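Local coordinates for protein superoxide dismutase [Fe] (Aquifex pyrophilus, PDB 1COJ) that destroys superoxide radicals by converting them to hydrogen peroxide and oxygen at an iron site, working as a homotetramer, at residues K101-I104 with E105-G109; V193-R196 with F197-M201; N60-E63 with Y64-L67. All blocks are in the same frame, centred on the assembly; numbering follows the deposited sequence.

Interaction 1: residues K101-I104 with E105-G109; sequences KKKI and EEDIG
Lys103 and Asp107 pair one turn apart in the last turn of helix 98-107, a surface helix of the C-terminal domain of the iron/manganese superoxide dismutase fold. Lys103 NZ and Asp107 OD1 form a salt bridge of 2.8 Å. The amine arrives on the syn side of the carboxylate, 17° out of its plane. NZ and OD1 each have a second partner near strand 139-145: NZ bonds Gly138 O, and OD1 accepts from Leu140 N. Lys102 and Glu105 make a weaker salt bridge on the exposed side. The lysine chain folds at chi2 (57°) and again at chi3. It therefore runs alongside the glutamate, with NZ 3.4 Å from Glu105 OE2.

The backbone donors are met in helical fashion. Glu105 N bonds Lys101 O, Glu106 N bonds Lys102 O, and Asp107 N bonds Lys103 O at 2.8 Å. The Ile104 side chain is buried against Cys114 and Leu140. Gly109 leaves the helix with a phi of 123°, where a side chain would press on the preceding carbonyl oxygen. The helix end converges on Ile104 O, which accepts twice: from Ile108 N at 2.7 Å and from Gly109 N at 3.0 Å, the latter in the carbonyl plane.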
ATOM      1  N   LYS A 101     -21.604  16.474 -21.875  1.00 16.92           N
ATOM      2  CA  LYS A 101     -22.601  16.868 -20.888  1.00 16.66           C
ATOM      3  C   LYS A 101     -23.704  15.828 -20.743  1.00 15.96           C
ATOM      4  O   LYS A 101     -24.145  15.536 -19.632  1.00 17.95           O
ATOM      5  CB  LYS A 101     -23.221  18.213 -21.253  1.00 17.53           C
ATOM      6  CG  LYS A 101     -22.282  19.394 -21.133  1.00 20.54           C
ATOM      7  CD  LYS A 101     -22.972  20.654 -21.631  1.00 23.76           C
ATOM      8  CE  LYS A 101     -22.038  21.843 -21.611  1.00 30.50           C
ATOM      9  NZ  LYS A 101     -22.650  23.023 -22.283  1.00 34.56           N
ATOM     10  N   LYS A 102     -24.128  15.249 -21.859  1.00 15.61           N
ATOM     11  CA  LYS A 102     -25.190  14.252 -21.837  1.00 19.71           C
ATOM     12  C   LYS A 102     -24.769  12.972 -21.122  1.00 17.99           C
ATOM     13  O   LYS A 102     -25.544  12.404 -20.347  1.00 17.77           O
ATOM     14  CB  LYS A 102     -25.661  13.940 -23.260  1.00 23.84           C
ATOM     15  CG  LYS A 102     -26.948  13.121 -23.334  1.00 33.24           C
ATOM     16  CD  LYS A 102     -28.108  13.806 -22.605  1.00 41.38           C
ATOM     17  CE  LYS A 102     -28.447  15.167 -23.216  1.00 47.49           C
ATOM     18  NZ  LYS A 102     -29.543  15.869 -22.479  1.00 51.25           N
ATOM     19  N   LYS A 103     -23.546  12.523 -21.386  1.00 17.22           N
ATOM     20  CA  LYS A 103     -23.020  11.312 -20.762  1.00 15.29           C
ATOM     21  C   LYS A 103     -22.891  11.520 -19.252  1.00 15.55           C
ATOM     22  O   LYS A 103     -23.256  10.649 -18.459  1.00 13.67           O
ATOM     23  CB  LYS A 103     -21.657  10.963 -21.359  1.00 15.73           C
ATOM     24  CG  LYS A 103     -21.143   9.576 -20.992  1.00 15.80           C
ATOM     25  CD  LYS A 103     -21.342   8.605 -22.144  1.00 19.04           C
ATOM     26  CE  LYS A 103     -20.830   7.206 -21.818  1.00 19.48           C
ATOM     27  NZ  LYS A 103     -21.730   6.467 -20.899  1.00 20.20           N
ATOM     28  N   ILE A 104     -22.372  12.682 -18.862  1.00 15.14           N
ATOM     29  CA  ILE A 104     -22.207  13.027 -17.449  1.00 15.77           C
ATOM     30  C   ILE A 104     -23.576  13.040 -16.781  1.00 16.95           C
ATOM     31  O   ILE A 104     -23.738  12.593 -15.642  1.00 16.72           O
ATOM     32  CB  ILE A 104     -21.552  14.426 -17.282  1.00 15.59           C
ATOM     33  CG1 ILE A 104     -20.066  14.358 -17.640  1.00 15.72           C
ATOM     34  CG2 ILE A 104     -21.752  14.955 -15.867  1.00 14.22           C
ATOM     35  CD1 ILE A 104     -19.357  15.690 -17.575  1.00 17.98           C
ATOM     36  N   GLU A 105     -24.563  13.543 -17.510  1.00 17.55           N
ATOM     37  CA  GLU A 105     -25.913  13.633 -17.003  1.00 19.46           C
ATOM     38  C   GLU A 105     -26.491  12.257 -16.698  1.00 18.67           C
ATOM     39  O   GLU A 105     -27.009  12.026 -15.611  1.00 19.02           O
ATOM     40  CB  GLU A 105     -26.787  14.366 -18.009  1.00 22.42           C
ATOM     41  CG  GLU A 105     -28.077  14.896 -17.429  1.00 31.51           C
ATOM     42  CD  GLU A 105     -28.899  15.659 -18.448  1.00 36.05           C
ATOM     43  OE1 GLU A 105     -30.140  15.646 -18.320  1.00 39.34           O
ATOM     44  OE2 GLU A 105     -28.310  16.272 -19.371  1.00 38.11           O
ATOM     45  N   GLU A 106     -26.356  11.327 -17.634  1.00 20.67           N
ATOM     46  CA  GLU A 106     -26.896   9.992 -17.420  1.00 25.46           C
ATOM     47  C   GLU A 106     -26.075   9.097 -16.493  1.00 23.54           C
ATOM     48  O   GLU A 106     -26.640   8.272 -15.778  1.00 24.48           O
ATOM     49  CB  GLU A 106     -27.191   9.297 -18.754  1.00 31.97           C
ATOM     50  CG  GLU A 106     -26.029   9.213 -19.723  1.00 43.23           C
ATOM     51  CD  GLU A 106     -26.450   8.656 -21.072  1.00 49.00           C
ATOM     52  OE1 GLU A 106     -26.426   9.419 -22.063  1.00 52.16           O
ATOM     53  OE2 GLU A 106     -26.812   7.459 -21.140  1.00 52.98           O
ATOM     54  N   ASP A 107     -24.757   9.274 -16.474  1.00 20.79           N
ATOM     55  CA  ASP A 107     -23.894   8.462 -15.619  1.00 18.83           C
ATOM     56  C   ASP A 107     -23.704   9.010 -14.220  1.00 18.47           C
ATOM     57  O   ASP A 107     -23.716   8.256 -13.255  1.00 18.70           O
ATOM     58  CB  ASP A 107     -22.515   8.276 -16.253  1.00 16.13           C
ATOM     59  CG  ASP A 107     -22.546   7.386 -17.476  1.00 17.79           C
ATOM     60  OD1 ASP A 107     -21.547   7.391 -18.216  1.00 15.34           O
ATOM     61  OD2 ASP A 107     -23.555   6.682 -17.702  1.00 20.18           O
ATOM     62  N   ILE A 108     -23.505  10.320 -14.115  1.00 18.87           N
ATOM     63  CA  ILE A 108     -23.267  10.963 -12.829  1.00 19.65           C
ATOM     64  C   ILE A 108     -24.490  11.680 -12.247  1.00 20.58           C
ATOM     65  O   ILE A 108     -24.644  11.750 -11.029  1.00 22.31           O
ATOM     66  CB  ILE A 108     -22.095  11.983 -12.923  1.00 20.83           C
ATOM     67  CG1 ILE A 108     -20.886  11.366 -13.647  1.00 21.62           C
ATOM     68  CG2 ILE A 108     -21.685  12.453 -11.527  1.00 21.10           C
ATOM     69  CD1 ILE A 108     -20.186  10.266 -12.883  1.00 22.09           C
ATOM     70  N   GLY A 109     -25.324  12.254 -13.106  1.00 20.58           N
ATOM     71  CA  GLY A 109     -26.501  12.959 -12.627  1.00 20.89           C
ATOM     72  C   GLY A 109     -26.562  14.405 -13.083  1.00 22.21           C
ATOM     73  O   GLY A 109     -27.596  15.061 -12.964  1.00 24.63           O
TER

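Interaction 2: residues V193-R196 with F197-M201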
ATOM      1  N   VAL A 193     -10.086  18.231 -23.219  1.00 14.63           N
ATOM      2  CA  VAL A 193     -10.974  17.258 -22.587  1.00 15.29           C
ATOM      3  C   VAL A 193     -12.010  16.707 -23.572  1.00 16.28           C
ATOM      4  O   VAL A 193     -12.248  15.500 -23.613  1.00 16.51           O
ATOM      5  CB  VAL A 193     -11.692  17.864 -21.356  1.00 14.91           C
ATOM      6  CG1 VAL A 193     -12.608  16.832 -20.708  1.00 13.82           C
ATOM      7  CG2 VAL A 193     -10.662  18.369 -20.354  1.00 13.80           C
ATOM      8  N   ASN A 194     -12.607  17.581 -24.378  1.00 15.01           N
ATOM      9  CA  ASN A 194     -13.609  17.155 -25.354  1.00 14.96           C
ATOM     10  C   ASN A 194     -13.022  16.178 -26.367  1.00 14.78           C
ATOM     11  O   ASN A 194     -13.683  15.213 -26.768  1.00 14.56           O
ATOM     12  CB  ASN A 194     -14.216  18.356 -26.082  1.00 15.52           C
ATOM     13  CG  ASN A 194     -15.076  19.229 -25.179  1.00 17.42           C
ATOM     14  OD1 ASN A 194     -15.446  20.338 -25.556  1.00 19.79           O
ATOM     15  ND2 ASN A 194     -15.390  18.742 -23.990  1.00 14.86           N
ATOM     16  N   GLU A 195     -11.780  16.427 -26.780  1.00 15.54           N
ATOM     17  CA  GLU A 195     -11.114  15.548 -27.730  1.00 16.93           C
ATOM     18  C   GLU A 195     -10.855  14.192 -27.093  1.00 15.71           C
ATOM     19  O   GLU A 195     -11.050  13.155 -27.727  1.00 15.85           O
ATOM     20  CB  GLU A 195      -9.795  16.148 -28.213  1.00 20.08           C
ATOM     21  CG  GLU A 195      -8.998  15.174 -29.067  1.00 29.60           C
ATOM     22  CD  GLU A 195      -7.822  15.813 -29.769  1.00 36.00           C
ATOM     23  OE1 GLU A 195      -7.664  15.561 -30.982  1.00 40.94           O
ATOM     24  OE2 GLU A 195      -7.055  16.554 -29.117  1.00 41.01           O
ATOM     25  N   ARG A 196     -10.409  14.208 -25.840  1.00 15.12           N
ATOM     26  CA  ARG A 196     -10.147  12.974 -25.110  1.00 13.96           C
ATOM     27  C   ARG A 196     -11.429  12.148 -25.055  1.00 14.62           C
ATOM     28  O   ARG A 196     -11.408  10.938 -25.281  1.00 14.41           O
ATOM     29  CB  ARG A 196      -9.672  13.277 -23.689  1.00 11.89           C
ATOM     30  CG  ARG A 196      -8.297  13.912 -23.603  1.00 12.05           C
ATOM     31  CD  ARG A 196      -7.896  14.135 -22.154  1.00 11.72           C
ATOM     32  NE  ARG A 196      -6.603  14.806 -22.034  1.00 13.47           N
ATOM     33  CZ  ARG A 196      -6.141  15.351 -20.912  1.00 10.29           C
ATOM     34  NH1 ARG A 196      -6.858  15.307 -19.801  1.00 10.77           N
ATOM     35  NH2 ARG A 196      -4.978  15.985 -20.914  1.00 10.73           N
ATOM     36  N   PHE A 197     -12.548  12.818 -24.794  1.00 13.65           N
ATOM     37  CA  PHE A 197     -13.844  12.153 -24.709  1.00 16.11           C
ATOM     38  C   PHE A 197     -14.247  11.505 -26.028  1.00 16.79           C
ATOM     39  O   PHE A 197     -14.724  10.366 -26.047  1.00 15.40           O
ATOM     40  CB  PHE A 197     -14.931  13.133 -24.254  1.00 15.08           C
ATOM     41  CG  PHE A 197     -16.294  12.504 -24.099  1.00 16.14           C
ATOM     42  CD1 PHE A 197     -16.532  11.564 -23.099  1.00 16.18           C
ATOM     43  CD2 PHE A 197     -17.338  12.847 -24.954  1.00 17.02           C
ATOM     44  CE1 PHE A 197     -17.792  10.975 -22.950  1.00 16.36           C
ATOM     45  CE2 PHE A 197     -18.601  12.266 -24.815  1.00 16.82           C
ATOM     46  CZ  PHE A 197     -18.828  11.328 -23.812  1.00 15.73           C
ATOM     47  N   GLU A 198     -14.069  12.235 -27.127  1.00 16.72           N
ATOM     48  CA  GLU A 198     -14.409  11.724 -28.449  1.00 20.04           C
ATOM     49  C   GLU A 198     -13.651  10.429 -28.727  1.00 17.56           C
ATOM     50  O   GLU A 198     -14.238   9.427 -29.153  1.00 16.63           O
ATOM     51  CB  GLU A 198     -14.074  12.765 -29.521  1.00 27.01           C
ATOM     52  CG  GLU A 198     -14.546  12.410 -30.927  1.00 43.55           C
ATOM     53  CD  GLU A 198     -16.073  12.377 -31.071  1.00 53.35           C
ATOM     54  OE1 GLU A 198     -16.777  12.962 -30.215  1.00 58.94           O
ATOM     55  OE2 GLU A 198     -16.574  11.775 -32.054  1.00 59.70           O
ATOM     56  N   LYS A 199     -12.349  10.456 -28.453  1.00 16.47           N
ATOM     57  CA  LYS A 199     -11.488   9.300 -28.665  1.00 14.95           C
ATOM     58  C   LYS A 199     -11.879   8.157 -27.738  1.00 13.93           C
ATOM     59  O   LYS A 199     -11.933   7.000 -28.157  1.00 14.38           O
ATOM     60  CB  LYS A 199     -10.025   9.683 -28.440  1.00 16.08           C
ATOM     61  CG  LYS A 199      -9.506  10.715 -29.423  1.00 16.45           C
ATOM     62  CD  LYS A 199      -8.025  10.960 -29.235  1.00 19.90           C
ATOM     63  CE  LYS A 199      -7.486  11.841 -30.347  1.00 26.33           C
ATOM     64  NZ  LYS A 199      -6.009  12.013 -30.279  1.00 33.05           N
ATOM     65  N   ALA A 200     -12.175   8.489 -26.484  1.00 13.17           N
ATOM     66  CA  ALA A 200     -12.570   7.495 -25.492  1.00 15.15           C
ATOM     67  C   ALA A 200     -13.836   6.754 -25.930  1.00 15.77           C
ATOM     68  O   ALA A 200     -13.901   5.526 -25.864  1.00 15.91           O
ATOM     69  CB  ALA A 200     -12.772   8.157 -24.130  1.00 14.61           C
ATOM     70  N   MET A 201     -14.823   7.507 -26.408  1.00 16.39           N
ATOM     71  CA  MET A 201     -16.079   6.924 -26.864  1.00 18.01           C
ATOM     72  C   MET A 201     -15.902   6.062 -28.115  1.00 18.69           C
ATOM     73  O   MET A 201     -16.517   4.998 -28.232  1.00 17.76           O
ATOM     74  CB  MET A 201     -17.135   8.003 -27.104  1.00 18.94           C
ATOM     75  CG  MET A 201     -17.652   8.651 -25.826  1.00 21.18           C
ATOM     76  SD  MET A 201     -18.254   7.457 -24.593  1.00 25.33           S
ATOM     77  CE  MET A 201     -19.690   6.821 -25.399  1.00 26.43           C
TER
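A chi1 of 173° carries Glu195 CG to the far side from its amide nitrogen, and a chi1 of -64° sets Lys199 CG opposite its carbonyl carbon. Both chains then run extended, next to each other in the same direction. Lys199 CE lies against the glutamate, 3.8 Å from Glu195 OE1 and 3.9 Å from Glu195 CG. The salt bridge is long, at 4.0 Å from Glu195 OE1 to Lys199 NZ. Glu195 OE1 has a stronger partner in Lys212 of the second subunit. Lys199 NZ makes a weak bond to Lys208 O of that subunit.

Inside the turn, Lys199 N bonds Glu195 O at 3.1 Å with an N-H...O angle of 169°. Ala200 N bonds Arg196 O at 2.8 Å. Arg196 extends into the protein, where NH1 bonds Leu159 O and NH2 bonds Leu83 O. Its side chain is about 10 Å from that of the iron ligand His81.

The Phe197 ring has Met201 CG over one face, 3.5 Å above the plane and displaced toward the rim. The arrangement is that of an amphipathic helix: helix 190-207 packs on the three-stranded sheet of the C-terminal domain and turns a charged side to the second subunit.

Interaction 3: residues N60-E63 with Y64-L67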
ATOM      1  N   ASN A  60       9.004 -12.139  -2.522  1.00  7.86           N
ATOM      2  CA  ASN A  60       9.498 -11.625  -1.244  1.00  9.19           C
ATOM      3  C   ASN A  60      10.534 -10.546  -1.504  1.00  9.89           C
ATOM      4  O   ASN A  60      10.613  -9.555  -0.780  1.00 10.51           O
ATOM      5  CB  ASN A  60      10.095 -12.750  -0.404  1.00  9.54           C
ATOM      6  CG  ASN A  60       9.049 -13.745   0.052  1.00 14.07           C
ATOM      7  OD1 ASN A  60       9.369 -14.838   0.506  1.00 20.39           O
ATOM      8  ND2 ASN A  60       7.793 -13.360  -0.049  1.00 10.02           N
ATOM      9  N   TYR A  61      11.342 -10.783  -2.530  1.00  8.53           N
ATOM     10  CA  TYR A  61      12.375  -9.858  -2.979  1.00  9.02           C
ATOM     11  C   TYR A  61      13.132 -10.458  -4.155  1.00 10.31           C
ATOM     12  O   TYR A  61      13.484 -11.634  -4.140  1.00 10.84           O
ATOM     13  CB  TYR A  61      13.390  -9.505  -1.875  1.00  9.20           C
ATOM     14  CG  TYR A  61      14.542  -8.667  -2.408  1.00  9.55           C
ATOM     15  CD1 TYR A  61      14.419  -7.283  -2.546  1.00 10.39           C
ATOM     16  CD2 TYR A  61      15.693  -9.274  -2.919  1.00 10.16           C
ATOM     17  CE1 TYR A  61      15.401  -6.529  -3.193  1.00  9.76           C
ATOM     18  CE2 TYR A  61      16.678  -8.527  -3.572  1.00 11.67           C
ATOM     19  CZ  TYR A  61      16.517  -7.159  -3.709  1.00 11.08           C
ATOM     20  OH  TYR A  61      17.442  -6.429  -4.413  1.00 11.44           O
ATOM     21  N   SER A  62      13.357  -9.633  -5.172  1.00  9.19           N
ATOM     22  CA  SER A  62      14.125  -9.995  -6.360  1.00 10.31           C
ATOM     23  C   SER A  62      14.324  -8.702  -7.149  1.00 10.52           C
ATOM     24  O   SER A  62      13.450  -7.826  -7.133  1.00  8.42           O
ATOM     25  CB  SER A  62      13.411 -11.061  -7.204  1.00  7.69           C
ATOM     26  OG  SER A  62      12.114 -10.658  -7.593  1.00  9.95           O
ATOM     27  N   GLU A  63      15.484  -8.549  -7.782  1.00  9.85           N
ATOM     28  CA  GLU A  63      15.751  -7.340  -8.556  1.00 10.32           C
ATOM     29  C   GLU A  63      14.644  -7.106  -9.576  1.00 10.66           C
ATOM     30  O   GLU A  63      14.158  -5.982  -9.726  1.00  7.74           O
ATOM     31  CB  GLU A  63      17.110  -7.412  -9.255  1.00 11.24           C
ATOM     32  CG  GLU A  63      18.298  -7.056  -8.359  1.00 15.09           C
ATOM     33  CD  GLU A  63      18.617  -8.130  -7.333  1.00 17.32           C
ATOM     34  OE1 GLU A  63      18.772  -7.798  -6.142  1.00 17.54           O
ATOM     35  OE2 GLU A  63      18.733  -9.309  -7.720  1.00 22.57           O
ATOM     36  N   TYR A  64      14.211  -8.175 -10.238  1.00 10.29           N
ATOM     37  CA  TYR A  64      13.152  -8.076 -11.235  1.00 10.33           C
ATOM     38  C   TYR A  64      11.870  -7.483 -10.647  1.00  9.45           C
ATOM     39  O   TYR A  64      11.267  -6.575 -11.231  1.00  8.17           O
ATOM     40  CB  TYR A  64      12.856  -9.451 -11.836  1.00  9.79           C
ATOM     41  CG  TYR A  64      11.710  -9.441 -12.818  1.00  8.89           C
ATOM     42  CD1 TYR A  64      11.858  -8.880 -14.086  1.00  9.43           C
ATOM     43  CD2 TYR A  64      10.469  -9.971 -12.474  1.00 10.65           C
ATOM     44  CE1 TYR A  64      10.796  -8.846 -14.983  1.00 10.65           C
ATOM     45  CE2 TYR A  64       9.401  -9.942 -13.367  1.00  9.79           C
ATOM     46  CZ  TYR A  64       9.568  -9.376 -14.613  1.00 10.07           C
ATOM     47  OH  TYR A  64       8.492  -9.304 -15.469  1.00 13.49           O
ATOM     48  N   ARG A  65      11.456  -8.008  -9.496  1.00  8.25           N
ATOM     49  CA  ARG A  65      10.247  -7.539  -8.835  1.00  8.04           C
ATOM     50  C   ARG A  65      10.282  -6.049  -8.511  1.00  8.92           C
ATOM     51  O   ARG A  65       9.380  -5.305  -8.898  1.00  8.46           O
ATOM     52  CB  ARG A  65       9.993  -8.313  -7.538  1.00  7.21           C
ATOM     53  CG  ARG A  65       8.832  -7.741  -6.738  1.00  6.77           C
ATOM     54  CD  ARG A  65       8.698  -8.347  -5.350  1.00  7.40           C
ATOM     55  NE  ARG A  65       8.002  -7.425  -4.459  1.00  8.78           N
ATOM     56  CZ  ARG A  65       6.687  -7.219  -4.459  1.00  7.26           C
ATOM     57  NH1 ARG A  65       5.898  -7.887  -5.290  1.00  5.06           N
ATOM     58  NH2 ARG A  65       6.179  -6.267  -3.693  1.00  6.31           N
ATOM     59  N   GLU A  66      11.329  -5.619  -7.811  1.00  8.07           N
ATOM     60  CA  GLU A  66      11.453  -4.223  -7.390  1.00  8.39           C
ATOM     61  C   GLU A  66      11.422  -3.256  -8.568  1.00  8.49           C
ATOM     62  O   GLU A  66      10.792  -2.195  -8.489  1.00  7.13           O
ATOM     63  CB  GLU A  66      12.716  -4.008  -6.552  1.00  6.89           C
ATOM     64  CG  GLU A  66      13.000  -5.095  -5.514  1.00  6.50           C
ATOM     65  CD  GLU A  66      11.788  -5.501  -4.685  1.00 10.53           C
ATOM     66  OE1 GLU A  66      11.607  -6.719  -4.471  1.00  8.10           O
ATOM     67  OE2 GLU A  66      11.021  -4.624  -4.235  1.00  8.81           O
ATOM     68  N   LEU A  67      12.075  -3.637  -9.663  1.00  7.55           N
ATOM     69  CA  LEU A  67      12.103  -2.817 -10.872  1.00  8.83           C
ATOM     70  C   LEU A  67      10.699  -2.693 -11.471  1.00  8.86           C
ATOM     71  O   LEU A  67      10.291  -1.608 -11.895  1.00  6.72           O
ATOM     72  CB  LEU A  67      13.066  -3.419 -11.903  1.00  8.29           C
ATOM     73  CG  LEU A  67      14.560  -3.192 -11.645  1.00 10.49           C
ATOM     74  CD1 LEU A  67      15.415  -4.172 -12.438  1.00  8.45           C
ATOM     75  CD2 LEU A  67      14.913  -1.756 -12.002  1.00  9.87           C
TER
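Tyr61 and Glu66 make the tight part of this contact. The ring and the carboxylate lie nearly parallel, 7° apart, while the side chains cross at about a right angle. Tyr61 CE1 is 3.6 Å from Glu66 CG, and Tyr61 CD1 is 3.5 Å from Glu66 OE1. The glutamate chain bends at chi2 (-46°), which folds it back over the start of the helix. There OE1 takes a weak bond from Ser62 N. Glu66 OE2 lies close to Glu70 OE1 of the third subunit, which may raise the proton affinity of one of them, though Arg65 NE forms a salt bridge with that same Glu70 and Arg65 NH2 forms another with Asp146 of the second subunit.

The backbone is firmer. Glu66 N bonds Ser62 O at 3.1 Å and is nearly straight (173°). Leu67 N bonds Glu63 O, and the leucine side chain continues onto helix 21-47.

Ser62 is the N-cap of helix 63-86, the second long helix of the alpha-hairpin domain. Its OG accepts a weak capping bond of 3.3 Å from Arg65 N and has a stronger partner in Asn58 O. Because the acceptor for Ser62 N is Glu66, one residue beyond N3, this is not a classical capping box.

Glu63 lies on the looser, partly exposed side. It meets 64-67 mostly through its backbone. Replacing Tyr61 with an alanine removes ring and hydroxyl, and would probably let the Glu63 carboxylate turn more freely and open a gap beside Glu66 CG. Tyr61 OH donates to Glu63 OE1 at 2.6 Å, and Lys45 of the third subunit forms a salt bridge with the same oxygen.

Overall arrangement
From the N terminus, interaction 3 comes first, where the loop after helix 21-47 enters helix 63-86. Interaction 1 follows at the end of helix 98-107, and interaction 2 lies within helix 190-207. Each lies within one continuous stretch of chain, so none closes a long loop, and the three run in series without nesting or crossing. Interactions 1 and 2 touch: Lys103 packs on Phe197 and Met201, tying helix 98-107 to helix 190-207 in the C-terminal domain. Interaction 3 lies in the alpha-hairpin domain on the opposite side of the chain's centre, about 43 Å from interaction 1 between centres. Interactions 2 and 3 both meet the second subunit, while interaction 3 also meets the third.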